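Local structure of diol-dehydratase (Roseburia inulinivorans, 5I2A) at residues M366-S371 against P379-R384; L462-V465 against Y470-G473; L799-H804 against A820-L825. The protein probably dehydrates 1,2-propanediol without vitamin B12, acting as a lyase of the glycyl radical enzyme family. All blocks are in the same frame, centred on the assembly; numbering follows the deposited sequence.

In the fold
The three contacts follow one another along the chain, each closing before the next opens, and none touches another. Contact 1 joins helix 362-374 to strand 380-385, part of a mixed five-stranded sheet. Contact 2 lies about 45 Å from it, centre to centre, on the opposite side of the chain's centre, where helix 459-467 meets the small hairpin of strands 470-471 and 474-475. Contact 3, in the C-terminal glycine radical region, lies about 24 Å from contact 1 and 36 Å from contact 2 between centres; it joins helix 795-803, which follows strand 787-792 of the same sheet as contact 1, to the separate hairpin 812-814/819-821. Contact 1 alone packs a helix on the mixed sheet.

Contact 1 of 3, residues M366-S371 against P379-R384; sequences MCITAS and PSLSIR
In the beta-alpha-beta unit formed by strand 346-350, helix 362-374 and strand 380-385, Leu381 packs against Cys367, Ile368 and Ser371. The contact illustrates how a single leucine can seat a helix on its sheet. With CG anti to the backbone N (chi1 -173°), Leu381 extends to the helix and touches it mainly with one methyl. That methyl, CD2, meets Ile368 CG1 at 4.1 Å, the two side chains crossing at about a right angle, while Leu381 CD1 comes 4.3 Å from Cys367 CB. The same CD2 lies 3.4 Å from Ser371 OG, a close van der Waals approach to a hydroxyl whose polar needs are met by other partners. Trp320 NE1 of helix 309-323 is hydrogen-bonded to Ser371 OG, and a water 2.7 Å from Ser371 OG donates to Pro379 O at 2.9 Å. A polar bridge therefore links helix and strand entrance beside the apolar patch. Leu400 of helix 391-402 touches both Ile368 and Leu381. The axes of the short segments 366-371 and 380-384 run at 148° to each other and approach to 9.7 Å, and the touching residues are all buried. Such an oblique, roughly antiparallel helix over parallel neighbouring strands is typical of the beta-alpha-beta crossover, the repeating element of the alpha/beta barrel found in glycyl radical enzymes.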
ATOM      1  N   MET A 366       9.238 -45.642  -3.848  1.00 17.68           N
ATOM      2  CA  MET A 366       8.700 -45.695  -2.491  1.00 15.86           C
ATOM      3  C   MET A 366       7.519 -44.737  -2.298  1.00 17.08           C
ATOM      4  O   MET A 366       6.633 -45.010  -1.494  1.00 17.52           O
ATOM      5  CB  MET A 366       9.807 -45.419  -1.480  1.00 17.18           C
ATOM      6  CG  MET A 366      10.849 -46.566  -1.468  1.00 19.22           C
ATOM      7  SD  MET A 366      12.418 -46.174  -0.676  1.00 28.27           S
ATOM      8  CE  MET A 366      11.831 -45.954   0.988  1.00 13.70           C
ATOM      9  N   CYS A 367       7.495 -43.642  -3.058  1.00 15.06           N
ATOM     10  CA  CYS A 367       6.355 -42.722  -3.032  1.00 15.51           C
ATOM     11  C   CYS A 367       5.106 -43.395  -3.607  1.00 14.58           C
ATOM     12  O   CYS A 367       4.008 -43.254  -3.080  1.00 15.86           O
ATOM     13  CB  CYS A 367       6.689 -41.440  -3.801  1.00 12.20           C
ATOM     14  SG  CYS A 367       7.929 -40.399  -2.980  1.00 17.13           S
ATOM     15  N   ILE A 368       5.280 -44.142  -4.686  1.00 16.32           N
ATOM     16  CA  ILE A 368       4.176 -44.898  -5.255  1.00 16.17           C
ATOM     17  C   ILE A 368       3.670 -45.963  -4.254  1.00 17.23           C
ATOM     18  O   ILE A 368       2.470 -46.152  -4.075  1.00 14.35           O
ATOM     19  CB  ILE A 368       4.591 -45.566  -6.574  1.00 15.75           C
ATOM     20  CG1 ILE A 368       4.916 -44.503  -7.623  1.00 15.57           C
ATOM     21  CG2 ILE A 368       3.494 -46.477  -7.079  1.00 18.57           C
ATOM     22  CD1 ILE A 368       5.442 -45.061  -8.929  1.00 15.02           C
ATOM     23  N   THR A 369       4.600 -46.626  -3.582  1.00 18.23           N
ATOM     24  CA  THR A 369       4.249 -47.648  -2.600  1.00 17.95           C
ATOM     25  C   THR A 369       3.478 -47.016  -1.445  1.00 16.73           C
ATOM     26  O   THR A 369       2.508 -47.591  -0.939  1.00 18.70           O
ATOM     27  CB  THR A 369       5.506 -48.376  -2.066  1.00 18.96           C
ATOM     28  OG1 THR A 369       6.112 -49.135  -3.121  1.00 18.58           O
ATOM     29  CG2 THR A 369       5.148 -49.325  -0.926  1.00 18.04           C
ATOM     30  N   ALA A 370       3.901 -45.829  -1.032  1.00 16.14           N
ATOM     31  CA  ALA A 370       3.252 -45.173   0.091  1.00 15.35           C
ATOM     32  C   ALA A 370       1.786 -44.863  -0.231  1.00 15.05           C
ATOM     33  O   ALA A 370       0.918 -45.012   0.622  1.00 17.73           O
ATOM     34  CB  ALA A 370       4.005 -43.905   0.491  1.00 12.22           C
ATOM     35  N   SER A 371       1.507 -44.470  -1.465  1.00 14.87           N
ATOM     36  CA  SER A 371       0.121 -44.275  -1.894  1.00 17.02           C
ATOM     37  C   SER A 371      -0.689 -45.580  -1.817  1.00 21.28           C
ATOM     38  O   SER A 371      -1.871 -45.571  -1.494  1.00 15.91           O
ATOM     39  CB  SER A 371       0.088 -43.716  -3.317  1.00 13.99           C
ATOM     40  OG  SER A 371       0.564 -42.385  -3.353  1.00 16.68           O
ATOM     41  N   PRO A 379      -1.308 -37.612  -0.698  1.00 16.13           N
ATOM     42  CA  PRO A 379      -1.091 -36.504  -1.637  1.00 12.09           C
ATOM     43  C   PRO A 379      -1.632 -36.827  -3.026  1.00 13.13           C
ATOM     44  O   PRO A 379      -1.947 -37.992  -3.309  1.00 13.70           O
ATOM     45  CB  PRO A 379       0.433 -36.359  -1.669  1.00 14.53           C
ATOM     46  CG  PRO A 379       0.937 -37.772  -1.354  1.00 16.66           C
ATOM     47  CD  PRO A 379      -0.053 -38.303  -0.347  1.00 13.38           C
ATOM     48  N   SER A 380      -1.757 -35.803  -3.866  1.00 11.50           N
ATOM     49  CA  SER A 380      -2.123 -35.995  -5.252  1.00 12.54           C
ATOM     50  C   SER A 380      -0.855 -36.416  -6.003  1.00 14.75           C
ATOM     51  O   SER A 380      -0.142 -35.589  -6.604  1.00 12.85           O
ATOM     52  CB  SER A 380      -2.749 -34.721  -5.852  1.00 12.72           C
ATOM     53  OG  SER A 380      -3.938 -34.336  -5.167  1.00 13.93           O
ATOM     54  N   LEU A 381      -0.577 -37.714  -5.944  1.00 12.78           N
ATOM     55  CA  LEU A 381       0.616 -38.285  -6.544  1.00 13.56           C
ATOM     56  C   LEU A 381       0.634 -38.127  -8.060  1.00 15.61           C
ATOM     57  O   LEU A 381      -0.348 -38.384  -8.753  1.00 12.77           O
ATOM     58  CB  LEU A 381       0.746 -39.765  -6.180  1.00 12.64           C
ATOM     59  CG  LEU A 381       2.045 -40.422  -6.620  1.00 13.61           C
ATOM     60  CD1 LEU A 381       3.205 -39.849  -5.832  1.00 13.19           C
ATOM     61  CD2 LEU A 381       1.961 -41.940  -6.435  1.00 14.05           C
ATOM     62  N   SER A 382       1.777 -37.709  -8.567  1.00 12.35           N
ATOM     63  CA  SER A 382       1.936 -37.486  -9.989  1.00 11.54           C
ATOM     64  C   SER A 382       3.206 -38.138 -10.517  1.00 12.75           C
ATOM     65  O   SER A 382       4.142 -38.406  -9.763  1.00 13.94           O
ATOM     66  CB  SER A 382       1.965 -35.985 -10.268  1.00 12.00           C
ATOM     67  OG  SER A 382       0.771 -35.382  -9.847  1.00 13.38           O
ATOM     68  N   ILE A 383       3.254 -38.367 -11.819  1.00 12.76           N
ATOM     69  CA  ILE A 383       4.485 -38.820 -12.430  1.00 12.72           C
ATOM     70  C   ILE A 383       4.796 -38.004 -13.686  1.00 14.19           C
ATOM     71  O   ILE A 383       3.910 -37.700 -14.487  1.00 13.54           O
ATOM     72  CB  ILE A 383       4.430 -40.341 -12.759  1.00 14.51           C
ATOM     73  CG1 ILE A 383       5.764 -40.811 -13.347  1.00 11.37           C
ATOM     74  CG2 ILE A 383       3.246 -40.662 -13.683  1.00 10.59           C
ATOM     75  CD1 ILE A 383       5.912 -42.340 -13.375  1.00 13.45           C
ATOM     76  N   ARG A 384       6.052 -37.608 -13.818  1.00 14.43           N
ATOM     77  CA  ARG A 384       6.518 -36.960 -15.028  1.00 13.65           C
ATOM     78  C   ARG A 384       6.959 -38.022 -16.030  1.00 17.08           C
ATOM     79  O   ARG A 384       7.851 -38.806 -15.751  1.00 16.26           O
ATOM     80  CB  ARG A 384       7.674 -36.001 -14.724  1.00 12.92           C
ATOM     81  CG  ARG A 384       7.248 -34.695 -14.089  1.00 11.48           C
ATOM     82  CD  ARG A 384       8.449 -33.795 -13.776  1.00 13.18           C
ATOM     83  NE  ARG A 384       9.382 -33.695 -14.895  1.00 13.55           N
ATOM     84  CZ  ARG A 384      10.477 -32.938 -14.883  1.00 13.84           C
ATOM     85  NH1 ARG A 384      10.771 -32.191 -13.820  1.00 11.46           N
ATOM     86  NH2 ARG A 384      11.280 -32.932 -15.933  1.00 13.09           N
TER
HETATM   87  O   HOH W   1      -1.283 -40.634  -2.393  1.00 15.50           O

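Contact 2 of 3, residues L462-V465 against Y470-G473; sequences LEMV and YDNG
Met464, Tyr470 and Asp471 carry this contact, a worked example of how a thioether can pack mainly against the backbone of a strand. Met464 provides the largest share. Its CG stands beside the backbone N, anti to the carbonyl carbon (chi1 -72°), and bends at the next two torsions swing the sulfur and methyl over to the strand. The methyl CE of Met464 lies 3.3 Å from Tyr470 O, and the sulfur SD of Met464 is 3.6 Å from that same oxygen. Met464 SD also comes within 3.9 Å of Tyr470 N, so the sulfur lies beside both the N and the O of Tyr470. No hydrogen bond crosses between the two segments; the carbonyl of Tyr470 is instead hydrogen-bonded to Ser467 OG at the end of the same helix. The side chain of Tyr470 sets off away from the helix, and it is the main chain of this residue that makes the contact. Farther along, Met464 CE touches Asp471 CB at 4.2 Å, while the carboxylate of Asp471 turns to His151 through OD2. An alanine here instead of Met464 would probably open a gap beside the Tyr470 carbonyl and Asp471 CB, where the sulfur and methyl now pack. At the strand's far end, Asn472 and Gly473 have backbone angles close to those of a type I' turn, and those of Gly473 would jam a beta carbon. Helix 459-467 thus lies against the first strand of the hairpin 470-471/474-475; Met464 also touches the loop residue Phe153 and, on the long helix 489-521, Gln499, and Leu462 and Val465 pack against that long helix too.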
ATOM      1  N   LEU A 462     -21.928 -18.504 -24.730  1.00 15.47           N
ATOM      2  CA  LEU A 462     -22.675 -19.126 -25.824  1.00 16.45           C
ATOM      3  C   LEU A 462     -24.180 -18.876 -25.657  1.00 16.17           C
ATOM      4  O   LEU A 462     -24.864 -18.503 -26.603  1.00 17.34           O
ATOM      5  CB  LEU A 462     -22.397 -20.635 -25.899  1.00 17.45           C
ATOM      6  CG  LEU A 462     -23.184 -21.396 -26.975  1.00 17.03           C
ATOM      7  CD1 LEU A 462     -22.806 -20.919 -28.374  1.00 16.34           C
ATOM      8  CD2 LEU A 462     -22.952 -22.900 -26.846  1.00 18.49           C
ATOM      9  N   GLU A 463     -24.685 -19.085 -24.453  1.00 13.28           N
ATOM     10  CA  GLU A 463     -26.078 -18.767 -24.155  1.00 16.70           C
ATOM     11  C   GLU A 463     -26.390 -17.298 -24.439  1.00 19.98           C
ATOM     12  O   GLU A 463     -27.479 -16.979 -24.903  1.00 18.61           O
ATOM     13  CB  GLU A 463     -26.413 -19.094 -22.708  1.00 15.89           C
ATOM     14  CG  GLU A 463     -26.469 -20.578 -22.414  1.00 18.11           C
ATOM     15  CD  GLU A 463     -27.034 -20.864 -21.035  1.00 21.99           C
ATOM     16  OE1 GLU A 463     -26.293 -20.746 -20.038  1.00 23.31           O
ATOM     17  OE2 GLU A 463     -28.228 -21.183 -20.946  1.00 19.83           O
ATOM     18  N   MET A 464     -25.430 -16.410 -24.185  1.00 15.21           N
ATOM     19  CA  MET A 464     -25.640 -14.989 -24.446  1.00 15.48           C
ATOM     20  C   MET A 464     -25.756 -14.684 -25.943  1.00 17.53           C
ATOM     21  O   MET A 464     -26.394 -13.708 -26.330  1.00 18.20           O
ATOM     22  CB  MET A 464     -24.523 -14.144 -23.827  1.00 15.77           C
ATOM     23  CG  MET A 464     -24.569 -14.053 -22.301  1.00 15.35           C
ATOM     24  SD  MET A 464     -26.151 -13.517 -21.583  1.00 19.18           S
ATOM     25  CE  MET A 464     -26.908 -15.086 -21.149  1.00 15.66           C
ATOM     26  N   VAL A 465     -25.162 -15.509 -26.793  1.00 16.91           N
ATOM     27  CA  VAL A 465     -25.327 -15.270 -28.223  1.00 19.87           C
ATOM     28  C   VAL A 465     -26.796 -15.475 -28.602  1.00 18.39           C
ATOM     29  O   VAL A 465     -27.356 -14.685 -29.357  1.00 21.29           O
ATOM     30  CB  VAL A 465     -24.428 -16.173 -29.086  1.00 21.52           C
ATOM     31  CG1 VAL A 465     -24.670 -15.900 -30.578  1.00 17.53           C
ATOM     32  CG2 VAL A 465     -22.966 -15.928 -28.750  1.00 18.44           C
ATOM     33  N   TYR A 470     -28.970 -11.056 -22.822  1.00 18.22           N
ATOM     34  CA  TYR A 470     -29.956 -10.975 -21.753  1.00 19.12           C
ATOM     35  C   TYR A 470     -29.971 -12.257 -20.939  1.00 23.33           C
ATOM     36  O   TYR A 470     -29.720 -13.351 -21.453  1.00 22.87           O
ATOM     37  CB  TYR A 470     -31.356 -10.696 -22.306  1.00 24.37           C
ATOM     38  CG  TYR A 470     -31.560  -9.253 -22.710  1.00 21.18           C
ATOM     39  CD1 TYR A 470     -31.066  -8.782 -23.913  1.00 25.14           C
ATOM     40  CD2 TYR A 470     -32.227  -8.362 -21.876  1.00 26.50           C
ATOM     41  CE1 TYR A 470     -31.232  -7.458 -24.285  1.00 29.94           C
ATOM     42  CE2 TYR A 470     -32.401  -7.036 -22.238  1.00 27.76           C
ATOM     43  CZ  TYR A 470     -31.903  -6.595 -23.444  1.00 31.20           C
ATOM     44  OH  TYR A 470     -32.063  -5.291 -23.820  1.00 42.01           O
ATOM     45  N   ASP A 471     -30.264 -12.112 -19.661  1.00 19.20           N
ATOM     46  CA  ASP A 471     -30.385 -13.256 -18.783  1.00 24.55           C
ATOM     47  C   ASP A 471     -31.600 -13.013 -17.909  1.00 28.46           C
ATOM     48  O   ASP A 471     -31.652 -12.031 -17.173  1.00 28.15           O
ATOM     49  CB  ASP A 471     -29.120 -13.445 -17.943  1.00 23.94           C
ATOM     50  CG  ASP A 471     -29.112 -14.752 -17.174  1.00 24.63           C
ATOM     51  OD1 ASP A 471     -29.581 -15.765 -17.722  1.00 30.49           O
ATOM     52  OD2 ASP A 471     -28.641 -14.765 -16.022  1.00 24.06           O
ATOM     53  N   ASN A 472     -32.589 -13.886 -18.028  1.00 31.63           N
ATOM     54  CA  ASN A 472     -33.814 -13.750 -17.255  1.00 36.09           C
ATOM     55  C   ASN A 472     -34.417 -12.347 -17.304  1.00 33.04           C
ATOM     56  O   ASN A 472     -34.806 -11.794 -16.278  1.00 39.77           O
ATOM     57  CB  ASN A 472     -33.564 -14.147 -15.802  1.00 35.90           C
ATOM     58  CG  ASN A 472     -34.688 -14.981 -15.241  1.00 47.33           C
ATOM     59  OD1 ASN A 472     -35.329 -15.737 -15.975  1.00 46.26           O
ATOM     60  ND2 ASN A 472     -34.977 -14.807 -13.949  1.00 38.55           N
ATOM     61  N   GLY A 473     -34.463 -11.762 -18.496  1.00 31.90           N
ATOM     62  CA  GLY A 473     -35.103 -10.474 -18.684  1.00 29.67           C
ATOM     63  C   GLY A 473     -34.244  -9.239 -18.468  1.00 28.29           C
ATOM     64  O   GLY A 473     -34.651  -8.147 -18.830  1.00 33.75           O
TER

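Contact 3 of 3, residues L799-H804 against A820-L825; sequences LDAQAH and ALFTTL
Phe822 sets its ring anti to the backbone N (chi1 -172°), which carries it from the 3-10 segment 822-824 to the helix, where it meets Ala801 and Gln802. From the other side, Gln802 holds CG beside its own backbone N (chi1 -79°) and then runs extended, so that its aliphatic part passes the ring while its amide continues beyond. Here a small residue, Ala801, lets the ring come close to the helix, and the neighbouring Gln802 meets it at its edge. Ala801 CB sits 3.7 Å from Phe822 CD2 and 3.8 Å from Phe822 CE2, approaching the ring obliquely. Gln802 CG lies near the ring plane, 4.0 Å from Phe822 CE2. The amide of Gln802 is tilted 47° from the ring plane and finds its polar partners in helix 827-835, where NE2 is hydrogen-bonded to Asp831 OD1 and Gln830 OE1. Beside the ring, the methyl CG2 of Thr823 rests 4.1 Å from Ala801 O. The turn that presents these groups is fixed from within: Thr824 OG1 donates to Leu821 O at 2.7 Å, in the carbonyl plane and on a lone pair, and Thr824 N gives that same oxygen a second bond of 2.9 Å. Two donors thus grip one carbonyl and hold the short 3-10 segment in shape. Strands 812-814 and 819-821 form the hairpin that leads into this turn, and the predicted glycyl radical position, Gly817, lies in the loop between them, though no radical is present in this structure. The contact therefore joins helix 795-803 to the exit of the hairpin, with Ile834 of helix 827-835 touching both Gln802 and Phe822 and Val813 of strand 812-814 also touching the phenyl ring.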
ATOM      1  N   LEU A 799     -22.357 -47.898  -8.322  1.00 16.12           N
ATOM      2  CA  LEU A 799     -23.782 -47.954  -7.978  1.00 17.58           C
ATOM      3  C   LEU A 799     -24.001 -48.609  -6.618  1.00 16.73           C
ATOM      4  O   LEU A 799     -24.772 -48.103  -5.816  1.00 18.25           O
ATOM      5  CB  LEU A 799     -24.585 -48.697  -9.052  1.00 16.47           C
ATOM      6  CG  LEU A 799     -24.631 -48.009 -10.420  1.00 22.53           C
ATOM      7  CD1 LEU A 799     -25.335 -48.877 -11.455  1.00 24.11           C
ATOM      8  CD2 LEU A 799     -25.306 -46.641 -10.316  1.00 22.22           C
ATOM      9  N   ASP A 800     -23.318 -49.721  -6.352  1.00 17.98           N
ATOM     10  CA  ASP A 800     -23.447 -50.382  -5.051  1.00 16.44           C
ATOM     11  C   ASP A 800     -22.952 -49.485  -3.907  1.00 19.72           C
ATOM     12  O   ASP A 800     -23.504 -49.521  -2.806  1.00 18.11           O
ATOM     13  CB  ASP A 800     -22.687 -51.712  -5.018  1.00 16.57           C
ATOM     14  CG  ASP A 800     -23.176 -52.632  -3.891  1.00 19.29           C
ATOM     15  OD1 ASP A 800     -24.395 -52.692  -3.679  1.00 20.33           O
ATOM     16  OD2 ASP A 800     -22.356 -53.280  -3.217  1.00 16.35           O
ATOM     17  N   ALA A 801     -21.911 -48.695  -4.162  1.00 15.07           N
ATOM     18  CA  ALA A 801     -21.376 -47.791  -3.145  1.00 17.46           C
ATOM     19  C   ALA A 801     -22.362 -46.655  -2.856  1.00 18.81           C
ATOM     20  O   ALA A 801     -22.399 -46.123  -1.748  1.00 22.85           O
ATOM     21  CB  ALA A 801     -20.022 -47.226  -3.574  1.00 16.38           C
ATOM     22  N   GLN A 802     -23.173 -46.305  -3.848  1.00 18.60           N
ATOM     23  CA  GLN A 802     -24.257 -45.363  -3.631  1.00 20.38           C
ATOM     24  C   GLN A 802     -25.350 -45.967  -2.771  1.00 22.20           C
ATOM     25  O   GLN A 802     -25.832 -45.322  -1.853  1.00 25.73           O
ATOM     26  CB  GLN A 802     -24.859 -44.895  -4.952  1.00 22.86           C
ATOM     27  CG  GLN A 802     -24.052 -43.824  -5.653  1.00 20.47           C
ATOM     28  CD  GLN A 802     -24.836 -43.140  -6.758  1.00 25.22           C
ATOM     29  OE1 GLN A 802     -25.569 -43.786  -7.500  1.00 22.57           O
ATOM     30  NE2 GLN A 802     -24.695 -41.817  -6.863  1.00 17.21           N
ATOM     31  N   ALA A 803     -25.727 -47.208  -3.072  1.00 21.50           N
ATOM     32  CA  ALA A 803     -26.814 -47.881  -2.367  1.00 22.36           C
ATOM     33  C   ALA A 803     -26.420 -48.310  -0.956  1.00 24.25           C
ATOM     34  O   ALA A 803     -27.237 -48.277  -0.043  1.00 23.93           O
ATOM     35  CB  ALA A 803     -27.290 -49.091  -3.169  1.00 19.65           C
ATOM     36  N   HIS A 804     -25.168 -48.717  -0.783  1.00 22.08           N
ATOM     37  CA  HIS A 804     -24.694 -49.217   0.500  1.00 19.45           C
ATOM     38  C   HIS A 804     -23.322 -48.658   0.830  1.00 21.32           C
ATOM     39  O   HIS A 804     -22.336 -49.385   0.764  1.00 18.74           O
ATOM     40  CB  HIS A 804     -24.635 -50.750   0.494  1.00 22.91           C
ATOM     41  CG  HIS A 804     -25.899 -51.399   0.029  1.00 25.96           C
ATOM     42  ND1 HIS A 804     -26.994 -51.569   0.851  1.00 27.93           N
ATOM     43  CD2 HIS A 804     -26.253 -51.902  -1.177  1.00 25.15           C
ATOM     44  CE1 HIS A 804     -27.967 -52.147   0.169  1.00 23.02           C
ATOM     45  NE2 HIS A 804     -27.542 -52.363  -1.063  1.00 27.14           N
ATOM     46  N   ALA A 820     -10.514 -38.768  -4.263  1.00 13.63           N
ATOM     47  CA  ALA A 820     -11.315 -38.551  -3.079  1.00 13.11           C
ATOM     48  C   ALA A 820     -12.045 -39.828  -2.669  1.00 14.98           C
ATOM     49  O   ALA A 820     -12.205 -40.756  -3.472  1.00 13.90           O
ATOM     50  CB  ALA A 820     -12.305 -37.419  -3.319  1.00 13.52           C
ATOM     51  N   LEU A 821     -12.459 -39.880  -1.411  1.00 12.94           N
ATOM     52  CA  LEU A 821     -13.288 -40.978  -0.939  1.00 13.87           C
ATOM     53  C   LEU A 821     -14.685 -40.818  -1.543  1.00 14.55           C
ATOM     54  O   LEU A 821     -15.342 -39.792  -1.351  1.00 12.94           O
ATOM     55  CB  LEU A 821     -13.326 -40.999   0.595  1.00 13.86           C
ATOM     56  CG  LEU A 821     -12.012 -41.467   1.235  1.00 15.31           C
ATOM     57  CD1 LEU A 821     -11.934 -41.047   2.682  1.00 15.71           C
ATOM     58  CD2 LEU A 821     -11.896 -42.996   1.111  1.00 15.81           C
ATOM     59  N   PHE A 822     -15.106 -41.820  -2.302  1.00 13.89           N
ATOM     60  CA  PHE A 822     -16.372 -41.778  -3.046  1.00 11.95           C
ATOM     61  C   PHE A 822     -17.577 -41.470  -2.174  1.00 16.32           C
ATOM     62  O   PHE A 822     -18.453 -40.692  -2.567  1.00 14.20           O
ATOM     63  CB  PHE A 822     -16.610 -43.107  -3.769  1.00 13.78           C
ATOM     64  CG  PHE A 822     -17.793 -43.090  -4.705  1.00 13.16           C
ATOM     65  CD1 PHE A 822     -17.752 -42.381  -5.889  1.00 15.07           C
ATOM     66  CD2 PHE A 822     -18.948 -43.780  -4.391  1.00 15.49           C
ATOM     67  CE1 PHE A 822     -18.837 -42.363  -6.756  1.00 14.11           C
ATOM     68  CE2 PHE A 822     -20.034 -43.772  -5.249  1.00 16.27           C
ATOM     69  CZ  PHE A 822     -19.982 -43.061  -6.432  1.00 15.05           C
ATOM     70  N   THR A 823     -17.632 -42.084  -0.994  1.00 14.14           N
ATOM     71  CA  THR A 823     -18.797 -41.890  -0.146  1.00 15.33           C
ATOM     72  C   THR A 823     -18.715 -40.577   0.643  1.00 20.16           C
ATOM     73  O   THR A 823     -19.598 -40.300   1.430  1.00 20.06           O
ATOM     74  CB  THR A 823     -19.024 -43.067   0.851  1.00 15.49           C
ATOM     75  OG1 THR A 823     -17.918 -43.179   1.750  1.00 17.39           O
ATOM     76  CG2 THR A 823     -19.208 -44.389   0.108  1.00 16.34           C
ATOM     77  N   THR A 824     -17.669 -39.772   0.443  1.00 18.40           N
ATOM     78  CA  THR A 824     -17.677 -38.415   1.008  1.00 18.90           C
ATOM     79  C   THR A 824     -18.155 -37.402  -0.029  1.00 17.53           C
ATOM     80  O   THR A 824     -18.216 -36.211   0.243  1.00 19.25           O
ATOM     81  CB  THR A 824     -16.289 -37.953   1.531  1.00 17.43           C
ATOM     82  OG1 THR A 824     -15.374 -37.798   0.435  1.00 19.46           O
ATOM     83  CG2 THR A 824     -15.724 -38.939   2.543  1.00 14.99           C
ATOM     84  N   LEU A 825     -18.470 -37.876  -1.224  1.00 14.86           N
ATOM     85  CA  LEU A 825     -18.953 -37.002  -2.280  1.00 15.68           C
ATOM     86  C   LEU A 825     -20.480 -36.992  -2.321  1.00 21.24           C
ATOM     87  O   LEU A 825     -21.119 -38.002  -2.006  1.00 16.74           O
ATOM     88  CB  LEU A 825     -18.397 -37.446  -3.632  1.00 13.17           C
ATOM     89  CG  LEU A 825     -16.874 -37.566  -3.712  1.00 16.01           C
ATOM     90  CD1 LEU A 825     -16.440 -37.924  -5.121  1.00 12.71           C
ATOM     91  CD2 LEU A 825     -16.185 -36.265  -3.251  1.00 15.01           C
TER